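Local coordinates for protein 2-hydroxyisocaproyl-CoA dehydratase activator (Clostridium difficile, PDB 4EHU) that activates 2-hydroxyisocaproyl-CoA dehydratase in leucine fermentation by passing it one electron from a [4Fe-4S] cluster shared by the homodimer, coupled to ATP hydrolysis, at residues A[89-94]-A[235-240]; A[208-213]-A[230-235]. One frame throughout, in Å; residues are numbered along the deposited sequence.

Interaction 1. Residues A[89-94]-A[235-240]; sequences FIIPET and IVPDIP
Ile91 carries most of this contact, and its delta methyl does most of the touching. CD1 sits against both Ile235 and Pro237, 3.7 Å from Ile235 CG2 and equally 3.7 Å from Pro237 CG. The side chains of Ile91 and Ile235 run past each other in opposite directions, which brings a second pair together: Ile91 CG2 lies 4.0 Å from Ile235 CD1. Both have CG1 anti to the carbonyl carbon (chi1 -63° in Ile91, -62° in Ile235) and CG2 anti to the backbone N, and the fit is reciprocal, the CD1 of each meeting the CG2 of the other. Against the proline, Ile91 instead crosses at roughly a right angle and meets the CG corner of the ring. Ile90, at the end of helix 79-90, repeats that crossing one residue back, its CD1 reaching Pro237 CB at 4.0 Å and, more loosely, Ile239 CG1 at 4.3 Å. On its own segment, Thr94 OG1 donates to Ile91 O from above the carbonyl plane. Val211 touches Ile91 and Pro237, while Leu246 of helix 243-261 packs on Ile90. This is apolar packing of a helix-to-strand connection on the segment following an edge strand, within the actin-like ATPase fold.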
ATOM      1  N   PHE A  89      13.974 -26.222  15.604  1.00 19.95           N
ATOM      2  CA  PHE A  89      13.523 -27.297  16.494  1.00 22.74           C
ATOM      3  C   PHE A  89      12.701 -28.358  15.733  1.00 21.36           C
ATOM      4  O   PHE A  89      12.737 -29.562  16.089  1.00 25.68           O
ATOM      5  CB  PHE A  89      12.718 -26.668  17.637  1.00 22.45           C
ATOM      6  CG  PHE A  89      12.163 -27.658  18.635  1.00 25.11           C
ATOM      7  CD1 PHE A  89      12.943 -28.137  19.674  1.00 37.27           C
ATOM      8  CD2 PHE A  89      10.846 -28.063  18.543  1.00 30.22           C
ATOM      9  CE1 PHE A  89      12.416 -29.039  20.606  1.00 31.17           C
ATOM     10  CE2 PHE A  89      10.317 -28.953  19.464  1.00 45.29           C
ATOM     11  CZ  PHE A  89      11.103 -29.435  20.496  1.00 31.60           C
ATOM     12  N   ILE A  90      11.982 -27.926  14.692  1.00 22.94           N
ATOM     13  CA  ILE A  90      11.059 -28.791  13.949  1.00 21.07           C
ATOM     14  C   ILE A  90      11.625 -29.349  12.652  1.00 21.82           C
ATOM     15  O   ILE A  90      11.323 -30.483  12.290  1.00 23.51           O
ATOM     16  CB  ILE A  90       9.799 -28.031  13.486  1.00 34.10           C
ATOM     17  CG1 ILE A  90       9.012 -27.474  14.659  1.00 41.31           C
ATOM     18  CG2 ILE A  90       8.891 -28.965  12.648  1.00 31.50           C
ATOM     19  CD1 ILE A  90       7.909 -26.549  14.205  1.00 33.79           C
ATOM     20  N   ILE A  91      12.395 -28.533  11.934  1.00 21.58           N
ATOM     21  CA  ILE A  91      12.831 -28.865  10.579  1.00 20.49           C
ATOM     22  C   ILE A  91      14.342 -28.736  10.495  1.00 21.80           C
ATOM     23  O   ILE A  91      14.874 -27.625  10.554  1.00 23.05           O
ATOM     24  CB  ILE A  91      12.193 -27.901   9.544  1.00 22.16           C
ATOM     25  CG1 ILE A  91      10.673 -28.072   9.551  1.00 30.31           C
ATOM     26  CG2 ILE A  91      12.759 -28.159   8.144  1.00 21.72           C
ATOM     27  CD1 ILE A  91       9.928 -26.912   8.987  1.00 34.34           C
ATOM     28  N   PRO A  92      15.047 -29.877  10.367  1.00 25.81           N
ATOM     29  CA  PRO A  92      16.508 -29.884  10.264  1.00 23.74           C
ATOM     30  C   PRO A  92      17.029 -29.262   8.970  1.00 24.22           C
ATOM     31  O   PRO A  92      16.332 -29.260   7.956  1.00 25.99           O
ATOM     32  CB  PRO A  92      16.859 -31.383  10.302  1.00 33.15           C
ATOM     33  CG  PRO A  92      15.697 -32.025  10.985  1.00 36.38           C
ATOM     34  CD  PRO A  92      14.502 -31.238  10.496  1.00 28.92           C
ATOM     35  N   GLU A  93      18.246 -28.731   9.037  1.00 28.42           N
ATOM     36  CA  GLU A  93      18.955 -28.278   7.850  1.00 25.45           C
ATOM     37  C   GLU A  93      18.262 -27.065   7.229  1.00 21.57           C
ATOM     38  O   GLU A  93      18.322 -26.881   6.023  1.00 25.31           O
ATOM     39  CB  GLU A  93      19.014 -29.399   6.815  1.00 34.72           C
ATOM     40  CG  GLU A  93      19.508 -30.720   7.384  1.00 50.85           C
ATOM     41  CD  GLU A  93      20.845 -30.580   8.070  1.00 68.93           C
ATOM     42  OE1 GLU A  93      21.666 -29.759   7.610  1.00 76.64           O
ATOM     43  OE2 GLU A  93      21.071 -31.279   9.077  1.00 75.24           O
ATOM     44  N   THR A  94      17.610 -26.248   8.053  1.00 24.75           N
ATOM     45  CA  THR A  94      16.957 -25.041   7.524  1.00 22.41           C
ATOM     46  C   THR A  94      17.960 -23.902   7.295  1.00 20.67           C
ATOM     47  O   THR A  94      18.749 -23.569   8.186  1.00 25.01           O
ATOM     48  CB  THR A  94      15.852 -24.531   8.464  1.00 20.71           C
ATOM     49  OG1 THR A  94      14.795 -25.486   8.545  1.00 23.24           O
ATOM     50  CG2 THR A  94      15.266 -23.220   7.917  1.00 24.61           C
ATOM     51  N   ILE A 235       9.217 -26.188   2.587  1.00 16.54           N
ATOM     52  CA  ILE A 235       8.703 -27.005   3.665  1.00 18.08           C
ATOM     53  C   ILE A 235       7.862 -26.113   4.555  1.00 19.08           C
ATOM     54  O   ILE A 235       8.251 -24.980   4.847  1.00 18.30           O
ATOM     55  CB  ILE A 235       9.846 -27.620   4.490  1.00 20.53           C
ATOM     56  CG1 ILE A 235      10.693 -28.540   3.606  1.00 23.21           C
ATOM     57  CG2 ILE A 235       9.287 -28.384   5.696  1.00 24.19           C
ATOM     58  CD1 ILE A 235      11.991 -29.001   4.273  1.00 26.69           C
ATOM     59  N   VAL A 236       6.699 -26.599   4.961  1.00 18.78           N
ATOM     60  CA  VAL A 236       5.851 -25.875   5.886  1.00 19.99           C
ATOM     61  C   VAL A 236       5.642 -26.767   7.126  1.00 19.29           C
ATOM     62  O   VAL A 236       5.236 -27.920   7.004  1.00 21.12           O
ATOM     63  CB  VAL A 236       4.481 -25.520   5.261  1.00 24.73           C
ATOM     64  CG1 VAL A 236       3.641 -24.691   6.236  1.00 22.89           C
ATOM     65  CG2 VAL A 236       4.658 -24.737   3.952  1.00 21.73           C
ATOM     66  N   PRO A 237       5.929 -26.246   8.321  1.00 18.53           N
ATOM     67  CA  PRO A 237       5.677 -27.028   9.542  1.00 21.42           C
ATOM     68  C   PRO A 237       4.201 -27.329   9.688  1.00 21.02           C
ATOM     69  O   PRO A 237       3.390 -26.720   8.997  1.00 22.39           O
ATOM     70  CB  PRO A 237       6.113 -26.085  10.674  1.00 22.53           C
ATOM     71  CG  PRO A 237       6.904 -24.989  10.010  1.00 22.53           C
ATOM     72  CD  PRO A 237       6.406 -24.881   8.607  1.00 19.73           C
ATOM     73  N   ASP A 238       3.848 -28.282  10.560  1.00 21.40           N
ATOM     74  CA  ASP A 238       2.453 -28.547  10.819  1.00 26.79           C
ATOM     75  C   ASP A 238       1.783 -27.331  11.445  1.00 27.18           C
ATOM     76  O   ASP A 238       0.579 -27.143  11.301  1.00 26.67           O
ATOM     77  CB  ASP A 238       2.304 -29.768  11.745  1.00 27.15           C
ATOM     78  CG  ASP A 238       2.759 -31.061  11.074  1.00 42.50           C
ATOM     79  OD1 ASP A 238       2.642 -31.163   9.833  1.00 49.79           O
ATOM     80  OD2 ASP A 238       3.233 -31.971  11.786  1.00 48.84           O
ATOM     81  N   ILE A 239       2.574 -26.511  12.135  1.00 24.98           N
ATOM     82  CA  ILE A 239       2.050 -25.370  12.903  1.00 24.61           C
ATOM     83  C   ILE A 239       2.736 -24.053  12.523  1.00 21.09           C
ATOM     84  O   ILE A 239       3.334 -23.387  13.359  1.00 22.95           O
ATOM     85  CB  ILE A 239       2.245 -25.591  14.424  1.00 28.65           C
ATOM     86  CG1 ILE A 239       3.691 -26.016  14.724  1.00 27.13           C
ATOM     87  CG2 ILE A 239       1.287 -26.670  14.929  1.00 31.62           C
ATOM     88  CD1 ILE A 239       4.077 -25.930  16.231  1.00 28.85           C
ATOM     89  N   PRO A 240       2.645 -23.661  11.246  1.00 19.88           N
ATOM     90  CA  PRO A 240       3.468 -22.538  10.768  1.00 17.79           C
ATOM     91  C   PRO A 240       3.225 -21.214  11.477  1.00 18.30           C
ATOM     92  O   PRO A 240       4.152 -20.430  11.630  1.00 19.36           O
ATOM     93  CB  PRO A 240       3.052 -22.397   9.291  1.00 18.08           C
ATOM     94  CG  PRO A 240       1.667 -23.013   9.251  1.00 18.65           C
ATOM     95  CD  PRO A 240       1.722 -24.164  10.207  1.00 22.08           C
TER

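Interaction 2. Residues A[208-213]-A[230-235]; sequences RNVVMV and INTEII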
ATOM      1  N   ARG A 208      18.424 -24.074   0.463  1.00 25.37           N
ATOM      2  CA  ARG A 208      17.640 -25.125   1.112  1.00 24.39           C
ATOM      3  C   ARG A 208      18.231 -25.488   2.481  1.00 24.83           C
ATOM      4  O   ARG A 208      19.436 -25.394   2.679  1.00 27.56           O
ATOM      5  CB  ARG A 208      17.593 -26.366   0.226  1.00 26.89           C
ATOM      6  CG  ARG A 208      17.067 -26.083  -1.156  1.00 39.50           C
ATOM      7  CD  ARG A 208      16.974 -27.354  -1.983  1.00 51.36           C
ATOM      8  NE  ARG A 208      15.844 -28.182  -1.573  1.00 68.56           N
ATOM      9  CZ  ARG A 208      15.528 -29.344  -2.133  1.00 76.45           C
ATOM     10  NH1 ARG A 208      16.264 -29.821  -3.125  1.00 79.19           N
ATOM     11  NH2 ARG A 208      14.479 -30.032  -1.701  1.00 75.32           N
ATOM     12  N   ASN A 209      17.392 -25.919   3.420  1.00 23.01           N
ATOM     13  CA  ASN A 209      15.960 -26.064   3.206  1.00 23.77           C
ATOM     14  C   ASN A 209      15.276 -24.722   3.373  1.00 21.29           C
ATOM     15  O   ASN A 209      15.683 -23.916   4.216  1.00 20.67           O
ATOM     16  CB  ASN A 209      15.360 -27.027   4.224  1.00 21.12           C
ATOM     17  CG  ASN A 209      15.723 -28.478   3.944  1.00 24.05           C
ATOM     18  OD1 ASN A 209      15.762 -28.899   2.791  1.00 28.46           O
ATOM     19  ND2 ASN A 209      15.977 -29.242   4.996  1.00 26.53           N
ATOM     20  N   VAL A 210      14.242 -24.494   2.565  1.00 19.87           N
ATOM     21  CA  VAL A 210      13.456 -23.269   2.621  1.00 17.97           C
ATOM     22  C   VAL A 210      12.192 -23.592   3.382  1.00 20.02           C
ATOM     23  O   VAL A 210      11.473 -24.539   3.032  1.00 20.89           O
ATOM     24  CB  VAL A 210      13.094 -22.771   1.209  1.00 18.92           C
ATOM     25  CG1 VAL A 210      12.265 -21.501   1.281  1.00 17.31           C
ATOM     26  CG2 VAL A 210      14.360 -22.562   0.392  1.00 19.02           C
ATOM     27  N   VAL A 211      11.923 -22.828   4.431  1.00 16.24           N
ATOM     28  CA  VAL A 211      10.764 -23.071   5.260  1.00 17.40           C
ATOM     29  C   VAL A 211       9.889 -21.838   5.303  1.00 16.74           C
ATOM     30  O   VAL A 211      10.388 -20.735   5.500  1.00 17.90           O
ATOM     31  CB  VAL A 211      11.184 -23.424   6.703  1.00 17.28           C
ATOM     32  CG1 VAL A 211       9.948 -23.543   7.614  1.00 20.54           C
ATOM     33  CG2 VAL A 211      12.028 -24.730   6.703  1.00 17.81           C
ATOM     34  N   MET A 212       8.586 -22.010   5.114  0.51 16.01           N
ATOM     35  CA  MET A 212       7.657 -20.895   5.291  0.51 13.44           C
ATOM     36  C   MET A 212       6.897 -21.019   6.611  0.51 19.25           C
ATOM     37  O   MET A 212       6.426 -22.092   6.986  0.51 17.28           O
ATOM     38  CB  MET A 212       6.656 -20.775   4.141  0.51 17.82           C
ATOM     39  CG  MET A 212       5.840 -19.477   4.219  0.51 15.26           C
ATOM     40  SD  MET A 212       4.641 -19.250   2.898  0.51 20.08           S
ATOM     41  CE  MET A 212       5.767 -19.483   1.524  0.51  7.91           C
ATOM     42  N   VAL A 213       6.790 -19.889   7.302  1.00 16.57           N
ATOM     43  CA  VAL A 213       6.069 -19.789   8.555  1.00 17.65           C
ATOM     44  C   VAL A 213       5.206 -18.519   8.545  1.00 16.18           C
ATOM     45  O   VAL A 213       5.192 -17.763   7.556  1.00 16.90           O
ATOM     46  CB  VAL A 213       7.059 -19.715   9.745  1.00 15.39           C
ATOM     47  CG1 VAL A 213       7.948 -20.947   9.718  1.00 16.90           C
ATOM     48  CG2 VAL A 213       7.896 -18.425   9.680  1.00 17.99           C
ATOM     49  N   ILE A 230      10.010 -19.122  -6.604  1.00 18.45           N
ATOM     50  CA  ILE A 230      11.426 -19.276  -6.256  1.00 19.56           C
ATOM     51  C   ILE A 230      12.038 -20.526  -6.837  1.00 21.42           C
ATOM     52  O   ILE A 230      13.232 -20.781  -6.655  1.00 23.63           O
ATOM     53  CB  ILE A 230      11.677 -19.208  -4.726  1.00 19.89           C
ATOM     54  CG1 ILE A 230      11.153 -20.471  -4.034  1.00 17.90           C
ATOM     55  CG2 ILE A 230      11.052 -17.940  -4.169  1.00 19.52           C
ATOM     56  CD1 ILE A 230      11.499 -20.493  -2.491  1.00 20.94           C
ATOM     57  N   ASN A 231      11.233 -21.309  -7.553  1.00 21.32           N
ATOM     58  CA  ASN A 231      11.726 -22.514  -8.222  1.00 22.82           C
ATOM     59  C   ASN A 231      12.447 -23.449  -7.245  1.00 22.90           C
ATOM     60  O   ASN A 231      13.471 -24.043  -7.574  1.00 26.93           O
ATOM     61  CB  ASN A 231      12.679 -22.127  -9.365  1.00 24.22           C
ATOM     62  CG  ASN A 231      12.980 -23.294 -10.307  1.00 40.54           C
ATOM     63  OD1 ASN A 231      12.157 -24.197 -10.490  1.00 38.03           O
ATOM     64  ND2 ASN A 231      14.166 -23.277 -10.908  1.00 40.53           N
ATOM     65  N   THR A 232      11.906 -23.571  -6.036  1.00 20.68           N
ATOM     66  CA  THR A 232      12.506 -24.391  -4.981  1.00 22.22           C
ATOM     67  C   THR A 232      11.385 -25.000  -4.158  1.00 20.95           C
ATOM     68  O   THR A 232      10.350 -24.345  -3.960  1.00 21.22           O
ATOM     69  CB  THR A 232      13.384 -23.511  -4.057  1.00 26.39           C
ATOM     70  OG1 THR A 232      14.318 -22.773  -4.854  1.00 30.22           O
ATOM     71  CG2 THR A 232      14.123 -24.339  -3.045  1.00 26.77           C
ATOM     72  N   GLU A 233      11.580 -26.231  -3.684  1.00 23.72           N
ATOM     73  CA  GLU A 233      10.638 -26.845  -2.745  1.00 22.81           C
ATOM     74  C   GLU A 233      10.606 -26.028  -1.462  1.00 20.91           C
ATOM     75  O   GLU A 233      11.636 -25.524  -1.018  1.00 23.97           O
ATOM     76  CB  GLU A 233      11.040 -28.281  -2.399  1.00 27.33           C
ATOM     77  CG  GLU A 233      10.938 -29.244  -3.571  1.00 63.63           C
ATOM     78  CD  GLU A 233      10.714 -30.677  -3.128  1.00 76.94           C
ATOM     79  OE1 GLU A 233      10.869 -30.961  -1.922  1.00 80.49           O
ATOM     80  OE2 GLU A 233      10.373 -31.518  -3.984  1.00 82.33           O
ATOM     81  N   ILE A 234       9.416 -25.889  -0.889  1.00 19.07           N
ATOM     82  CA  ILE A 234       9.254 -25.208   0.387  1.00 19.65           C
ATOM     83  C   ILE A 234       8.631 -26.143   1.398  1.00 18.03           C
ATOM     84  O   ILE A 234       7.638 -26.833   1.105  1.00 22.64           O
ATOM     85  CB  ILE A 234       8.358 -23.971   0.231  1.00 18.10           C
ATOM     86  CG1 ILE A 234       9.038 -22.978  -0.693  1.00 17.19           C
ATOM     87  CG2 ILE A 234       8.096 -23.324   1.610  1.00 19.74           C
ATOM     88  CD1 ILE A 234       8.229 -21.695  -0.912  1.00 18.74           C
ATOM     89  N   ILE A 235       9.217 -26.188   2.587  1.00 16.54           N
ATOM     90  CA  ILE A 235       8.703 -27.005   3.665  1.00 18.08           C
ATOM     91  C   ILE A 235       7.862 -26.113   4.555  1.00 19.08           C
ATOM     92  O   ILE A 235       8.251 -24.980   4.847  1.00 18.30           O
ATOM     93  CB  ILE A 235       9.846 -27.620   4.490  1.00 20.53           C
ATOM     94  CG1 ILE A 235      10.693 -28.540   3.606  1.00 23.21           C
ATOM     95  CG2 ILE A 235       9.287 -28.384   5.696  1.00 24.19           C
ATOM     96  CD1 ILE A 235      11.991 -29.001   4.273  1.00 26.69           C
TER
HETATM   97  O   HOH W   1      13.724 -26.392   0.520  1.00 23.24           O
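Backbone bonds join Val210, Met212 and Ile235 in parallel pairing. Ile235 N donates to Val210 O at 2.8 Å, almost straight, and Ile235 O accepts from Met212 N at 3.0 Å, so Ile235 grips the residues before and after Val211. Val211 CA also approaches Ile235 O at 3.2 Å in a CA-H...O contact. Towards the start of the strands a water takes over, accepting from Val210 N and donating to Glu233 O at 2.7 Å; its bond from Arg208 NE is weak. Apolar packing covers the face of Val210, Met212 and Ile234. With CG1 anti to the backbone N (chi1 179°), Val210 CG1 meets Ile230 CD1 tip to tip at 4.0 Å and also touches Ile234 CG1, while CG2 lies on Thr232 CG2. Met212 CB rests 3.9 Å from Ile234 CG2, and Met226 of helix 220-230 covers both residues. On the other face, Ile235 CD1 lies 3.8 Å from Asn209 CG, whose amide ND2 bonds to Pro92 O. In the one charged pair, Arg208 NH2 lies 3.7 Å from Glu233 OE1, a long salt bridge, guanidinium and carboxylate planes 57° apart. Strand 210-213, helix 220-230 and the short, weakly bonded strand 234-235 form a beta-alpha-beta crossover edging a mixed sheet of the actin-like fold.

In the fold
Centred 10 Å apart, the two contacts meet at Ile235, which pairs in the edge strand in interaction 2 and packs on Ile91 in interaction 1. Along the chain, 208-213 and 230-235 are nested inside the long span that interaction 1 closes. Interaction 2 pairs the last two strands of the sheet ordered 116-122, 105-110, 96-100, 210-213, 234-235; interaction 1 packs connections beside it, segment 89-94 leading from helix 79-90 into strand 96-100, next to 210-213. Glu93 O probably bonds to Asn209 N, joining the segments directly. Beyond them lies the nucleotide site: Gly215, following strand 210-213, and Gln241, following the 235-240 loop, both bind ATP.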